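Local coordinates for hypothetical protein (Rhodococcus sp., PDB 2NS0), which is of unknown function but may act as an S-adenosylmethionine tRNA ribosyltransferase, and belongs to a family of the helix-turn-helix clan, at residues M1-S4 with D5-E9; P36-W39 with R40-M43. All blocks are in the same frame, centred on the assembly; numbering follows the deposited sequence.

Interaction 1: residues M1-S4 with D5-E9; sequences MTVS and DRELE. With EDO (1,2-ethanediol), chain B.
The carboxylate of Glu7 presents one face to Val3 and Ser4, and two different groups settle on it. Val3 CG1 stands over that face, 3.3 Å from Glu7 OE1, while the backbone N-H of Ser4 reaches Glu7 OE2 on the same side. This second approach is a hydrogen bond of 3.2 Å between Ser4 N and Glu7 OE2, nearly straight at the hydrogen (168°) yet arriving 63° out of the carboxylate plane. The methyl and the N-H are both on one side, which probably restricts rotation of the carboxylate. The Val3 and Glu7 side chains cross at roughly a right angle; Val3 CG1 also touches Leu8 CD2 at 3.7 Å.

The complementary bond runs the other way: Glu7 N donates to Ser4 OG at 3.0 Å. With its OG set between its own N and carbonyl carbon (chi1 67°), Ser4 turns the hydroxyl onto the first turn of the helix, and side chain and backbone of the two residues exchange bonds. That reciprocity defines a capping box with Ser4 as N-cap. The helix proper is joined by Leu8 N donating to Ser4 O at 3.2 Å, followed by Glu9 N to Asp5 O.

Upstream, Thr2 holds a 1,2-ethanediol, probably from the crystallisation liquor: its OG1 lies 2.7 Å from O1 of the diol in a hydrogen bond whose donor is not settled, and Thr2 N adds a weak one to the same oxygen.

The box therefore starts helix 5-18 at the surface of the protein. Leu8 packs inward on Pro45, Val46 and Ala49 of helix 43-55, Val3 and Leu8 both rest on Val34 of helix 27-34, and Glu9 forms a salt bridge with Arg52.

Interaction 2: residues P36-W39 with R40-M43; sequences PDDW and RPLM
Arg40 lies alongside the indole of Trp39, both side chains pointing the same way, and successive stages of the arginine meet different parts of its neighbour. CB carries the chain out from the turn, and the first real contact is at CG. This atom makes a CH-pi contact, 3.8 Å from the centroid of the six-membered ring of Trp39 and 16° off its normal, so it sits over the face, displaced toward the CZ3-CH2 side of the rim. Beyond it the chain bends at chi3 (112°). NH1 descends beside the rim, with 3.0 Å between Arg40 NH1 and Trp39 CH2, a tight contact, and Trp39 CZ3 lies over one face of the guanidinium, the two planes being 56° apart.

At the edge of the indole, near its plane, lies Met43 SE, the selenium of a selenomethionine, 5.2 Å from the centroid of the six-membered Trp39 ring in a Met-aromatic contact; Pro36 O also lies in the plane at the edge.

The backbone turns in 3-10 fashion here: Leu42 N donates to Trp39 O at 2.9 Å, and Met43 N does likewise to Arg40 O. Asp38 adds an indirect tie: a water donates to Asp38 OD1 at 2.5 Å and accepts from Arg40 N at 3.0 Å. The same Asp38 OD1 lies 3.5 Å from Pro41 CD, the aspartate side chain crossing the proline ring at about a right angle.

This turn occupies the connection between helix 27-34 and helix 43-55. Trp39 lies on Ala31 and Arg32, Leu42 packs on Val34 of helix 27-34, and Met43, opening helix 43-55, touches Ala31 of the same helix 27-34.

From the N terminus, interaction 1 comes first and interaction 2 follows about thirty residues later. Each joins adjoining segments, so neither encloses a long loop; they stand in series and neither nest nor cross. Interaction 1 launches helix 5-18, whereas interaction 2 shapes the passage from helix 27-34 into helix 43-55. Their centres are 12 Å apart, yet they touch directly: Val3 CG2 packs 3.6 Å from Leu42 CD1. Val34 is a common neighbour of both. Val3 thus joins the N-terminal segment to the turn between helices 27-34 and 43-55, and through Leu8 helix 5-18 contacts both of those helices.

Interaction 1: residues M1-S4 with D5-E9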
loop_
_atom_site.group_PDB
_atom_site.type_symbol
_atom_site.label_atom_id
_atom_site.label_comp_id
_atom_site.label_asym_id
_atom_site.label_seq_id
_atom_site.Cartn_x
_atom_site.Cartn_y
_atom_site.Cartn_z
HETATM N N MSE A 1 -9.620 13.132 -6.552
HETATM C CA MSE A 1 -9.968 13.620 -7.935
HETATM C C MSE A 1 -10.466 12.492 -8.836
HETATM O O MSE A 1 -11.557 12.578 -9.391
HETATM C CB MSE A 1 -8.790 14.317 -8.621
HETATM C CG MSE A 1 -8.718 15.821 -8.436
HETATM SE SE MSE A 1 -7.739 16.772 -9.916
HETATM C CE MSE A 1 -9.062 16.680 -11.370
ATOM N N THR A 2 -9.673 11.433 -8.984
ATOM C CA THR A 2 -10.076 10.310 -9.827
ATOM C C THR A 2 -10.335 9.023 -9.042
ATOM O O THR A 2 -11.041 8.132 -9.522
ATOM C CB THR A 2 -9.045 10.052 -10.957
ATOM O OG1 THR A 2 -7.762 9.768 -10.392
ATOM C CG2 THR A 2 -8.942 11.264 -11.877
ATOM N N VAL A 3 -9.735 8.930 -7.847
ATOM C CA VAL A 3 -9.853 7.752 -6.955
ATOM C C VAL A 3 -10.072 8.231 -5.511
ATOM O O VAL A 3 -9.416 9.149 -5.066
ATOM C CB VAL A 3 -8.612 6.775 -7.035
ATOM C CG1 VAL A 3 -8.941 5.454 -6.447
ATOM C CG2 VAL A 3 -8.151 6.515 -8.467
ATOM N N SER A 4 -11.030 7.648 -4.800
ATOM C CA SER A 4 -11.283 8.016 -3.383
ATOM C C SER A 4 -10.302 7.309 -2.478
ATOM O O SER A 4 -9.759 6.264 -2.842
ATOM C CB SER A 4 -12.714 7.658 -2.969
ATOM O OG SER A 4 -12.864 6.249 -2.963
ATOM N N ASP A 5 -10.063 7.879 -1.304
ATOM C CA ASP A 5 -9.301 7.217 -0.254
ATOM C C ASP A 5 -9.774 5.799 -0.001
ATOM O O ASP A 5 -8.967 4.879 0.066
ATOM C CB ASP A 5 -9.448 7.995 1.039
ATOM C CG ASP A 5 -8.778 9.350 0.968
ATOM O OD1 ASP A 5 -8.119 9.600 -0.081
ATOM O OD2 ASP A 5 -8.924 10.151 1.954
ATOM N N ARG A 6 -11.077 5.637 0.164
ATOM C CA ARG A 6 -11.711 4.330 0.361
ATOM C C ARG A 6 -11.378 3.342 -0.772
ATOM O O ARG A 6 -11.099 2.169 -0.533
ATOM C CB ARG A 6 -13.224 4.512 0.465
ATOM C CG ARG A 6 -13.962 3.246 0.854
ATOM C CD ARG A 6 -15.331 3.559 1.490
ATOM N NE ARG A 6 -16.329 3.869 0.465
ATOM C CZ ARG A 6 -17.613 4.179 0.694
ATOM N NH1 ARG A 6 -18.097 4.219 1.935
ATOM N NH2 ARG A 6 -18.415 4.456 -0.338
ATOM N N GLU A 7 -11.419 3.805 -2.015
ATOM C CA GLU A 7 -11.093 2.949 -3.142
ATOM C C GLU A 7 -9.656 2.419 -3.074
ATOM O O GLU A 7 -9.398 1.285 -3.443
ATOM C CB GLU A 7 -11.222 3.719 -4.445
ATOM C CG GLU A 7 -12.511 3.644 -5.206
ATOM C CD GLU A 7 -12.343 4.426 -6.517
ATOM O OE1 GLU A 7 -11.692 3.866 -7.472
ATOM O OE2 GLU A 7 -12.765 5.612 -6.551
ATOM N N LEU A 8 -8.723 3.288 -2.682
ATOM C CA LEU A 8 -7.332 2.927 -2.602
ATOM C C LEU A 8 -7.130 1.934 -1.473
ATOM O O LEU A 8 -6.379 0.956 -1.627
ATOM C CB LEU A 8 -6.458 4.159 -2.380
ATOM C CG LEU A 8 -6.430 5.120 -3.588
ATOM C CD1 LEU A 8 -5.662 6.421 -3.331
ATOM C CD2 LEU A 8 -5.813 4.397 -4.744
ATOM N N GLU A 9 -7.803 2.192 -0.347
ATOM C CA GLU A 9 -7.734 1.281 0.765
ATOM C C GLU A 9 -8.215 -0.118 0.396
ATOM O O GLU A 9 -7.576 -1.106 0.756
ATOM C CB GLU A 9 -8.432 1.852 2.002
ATOM C CG GLU A 9 -7.635 3.024 2.650
ATOM C CD GLU A 9 -8.501 3.874 3.593
ATOM O OE1 GLU A 9 -9.490 3.329 4.141
ATOM O OE2 GLU A 9 -8.222 5.083 3.760
HETATM C C1 EDO B . -6.643 11.436 -7.479
HETATM O O1 EDO B . -6.619 11.669 -8.894
HETATM C C2 EDO B . -5.451 12.177 -6.866
HETATM O O2 EDO B . -5.812 13.553 -6.645
#

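Interaction 2: residues P36-W39 with R40-M43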
loop_
_atom_site.group_PDB
_atom_site.type_symbol
_atom_site.label_atom_id
_atom_site.label_comp_id
_atom_site.label_asym_id
_atom_site.label_seq_id
_atom_site.Cartn_x
_atom_site.Cartn_y
_atom_site.Cartn_z
ATOM N N PRO A 36 -4.607 1.815 -14.562
ATOM C CA PRO A 36 -3.622 1.103 -15.373
ATOM C C PRO A 36 -3.022 1.988 -16.486
ATOM O O PRO A 36 -1.827 1.910 -16.795
ATOM C CB PRO A 36 -4.433 -0.065 -15.951
ATOM C CG PRO A 36 -5.874 0.384 -15.883
ATOM C CD PRO A 36 -5.904 1.122 -14.567
ATOM N N ASP A 37 -3.859 2.860 -17.014
ATOM C CA ASP A 37 -3.526 3.713 -18.111
ATOM C C ASP A 37 -2.766 4.951 -17.624
ATOM O O ASP A 37 -2.246 5.713 -18.456
ATOM C CB ASP A 37 -4.827 4.184 -18.772
ATOM C CG ASP A 37 -5.584 3.061 -19.554
ATOM O OD1 ASP A 37 -5.349 1.829 -19.371
ATOM O OD2 ASP A 37 -6.461 3.437 -20.371
ATOM N N ASP A 38 -2.733 5.204 -16.312
ATOM C CA ASP A 38 -2.056 6.411 -15.817
ATOM C C ASP A 38 -1.961 6.373 -14.301
ATOM O O ASP A 38 -2.722 7.038 -13.577
ATOM C CB ASP A 38 -2.782 7.674 -16.288
ATOM C CG ASP A 38 -1.986 8.942 -16.072
ATOM O OD1 ASP A 38 -0.761 8.894 -15.846
ATOM O OD2 ASP A 38 -2.594 10.015 -16.182
ATOM N N TRP A 39 -0.986 5.606 -13.829
ATOM C CA TRP A 39 -0.872 5.271 -12.415
ATOM C C TRP A 39 0.092 6.165 -11.603
ATOM O O TRP A 39 -0.026 6.222 -10.373
ATOM C CB TRP A 39 -0.522 3.773 -12.280
ATOM C CG TRP A 39 0.732 3.393 -12.998
ATOM C CD1 TRP A 39 0.827 2.841 -14.246
ATOM C CD2 TRP A 39 2.081 3.528 -12.512
ATOM N NE1 TRP A 39 2.161 2.663 -14.589
ATOM C CE2 TRP A 39 2.945 3.055 -13.532
ATOM C CE3 TRP A 39 2.642 3.997 -11.311
ATOM C CZ2 TRP A 39 4.350 3.055 -13.390
ATOM C CZ3 TRP A 39 4.028 3.981 -11.165
ATOM C CH2 TRP A 39 4.869 3.513 -12.202
ATOM N N ARG A 40 1.033 6.848 -12.263
ATOM C CA ARG A 40 2.075 7.606 -11.531
ATOM C C ARG A 40 1.476 8.691 -10.633
ATOM O O ARG A 40 1.971 8.918 -9.529
ATOM C CB ARG A 40 3.177 8.217 -12.445
ATOM C CG ARG A 40 4.210 7.179 -12.907
ATOM C CD ARG A 40 5.434 7.729 -13.666
ATOM N NE ARG A 40 6.628 7.567 -12.853
ATOM C CZ ARG A 40 7.319 6.433 -12.709
ATOM N NH1 ARG A 40 6.970 5.328 -13.356
ATOM N NH2 ARG A 40 8.384 6.405 -11.908
ATOM N N PRO A 41 0.413 9.375 -11.105
ATOM C CA PRO A 41 -0.173 10.366 -10.216
ATOM C C PRO A 41 -0.802 9.793 -8.931
ATOM O O PRO A 41 -1.057 10.534 -7.972
ATOM C CB PRO A 41 -1.222 11.026 -11.096
ATOM C CG PRO A 41 -0.741 10.764 -12.514
ATOM C CD PRO A 41 -0.262 9.369 -12.409
ATOM N N LEU A 42 -1.056 8.504 -8.897
ATOM C CA LEU A 42 -1.599 7.885 -7.676
ATOM C C LEU A 42 -0.566 7.473 -6.626
ATOM O O LEU A 42 -0.945 6.997 -5.581
ATOM C CB LEU A 42 -2.514 6.703 -8.021
ATOM C CG LEU A 42 -3.769 7.191 -8.729
ATOM C CD1 LEU A 42 -4.612 5.991 -9.045
ATOM C CD2 LEU A 42 -4.538 8.121 -7.851
HETATM N N MSE A 43 0.718 7.696 -6.899
HETATM C CA MSE A 43 1.780 7.244 -6.004
HETATM C C MSE A 43 1.694 7.835 -4.590
HETATM O O MSE A 43 1.688 7.087 -3.614
HETATM C CB MSE A 43 3.170 7.463 -6.616
HETATM C CG MSE A 43 3.513 6.555 -7.788
HETATM SE SE MSE A 43 3.586 4.626 -7.299
HETATM C CE MSE A 43 1.723 4.270 -7.198
HETATM O O HOH W 1 1.201 7.542 -15.175
#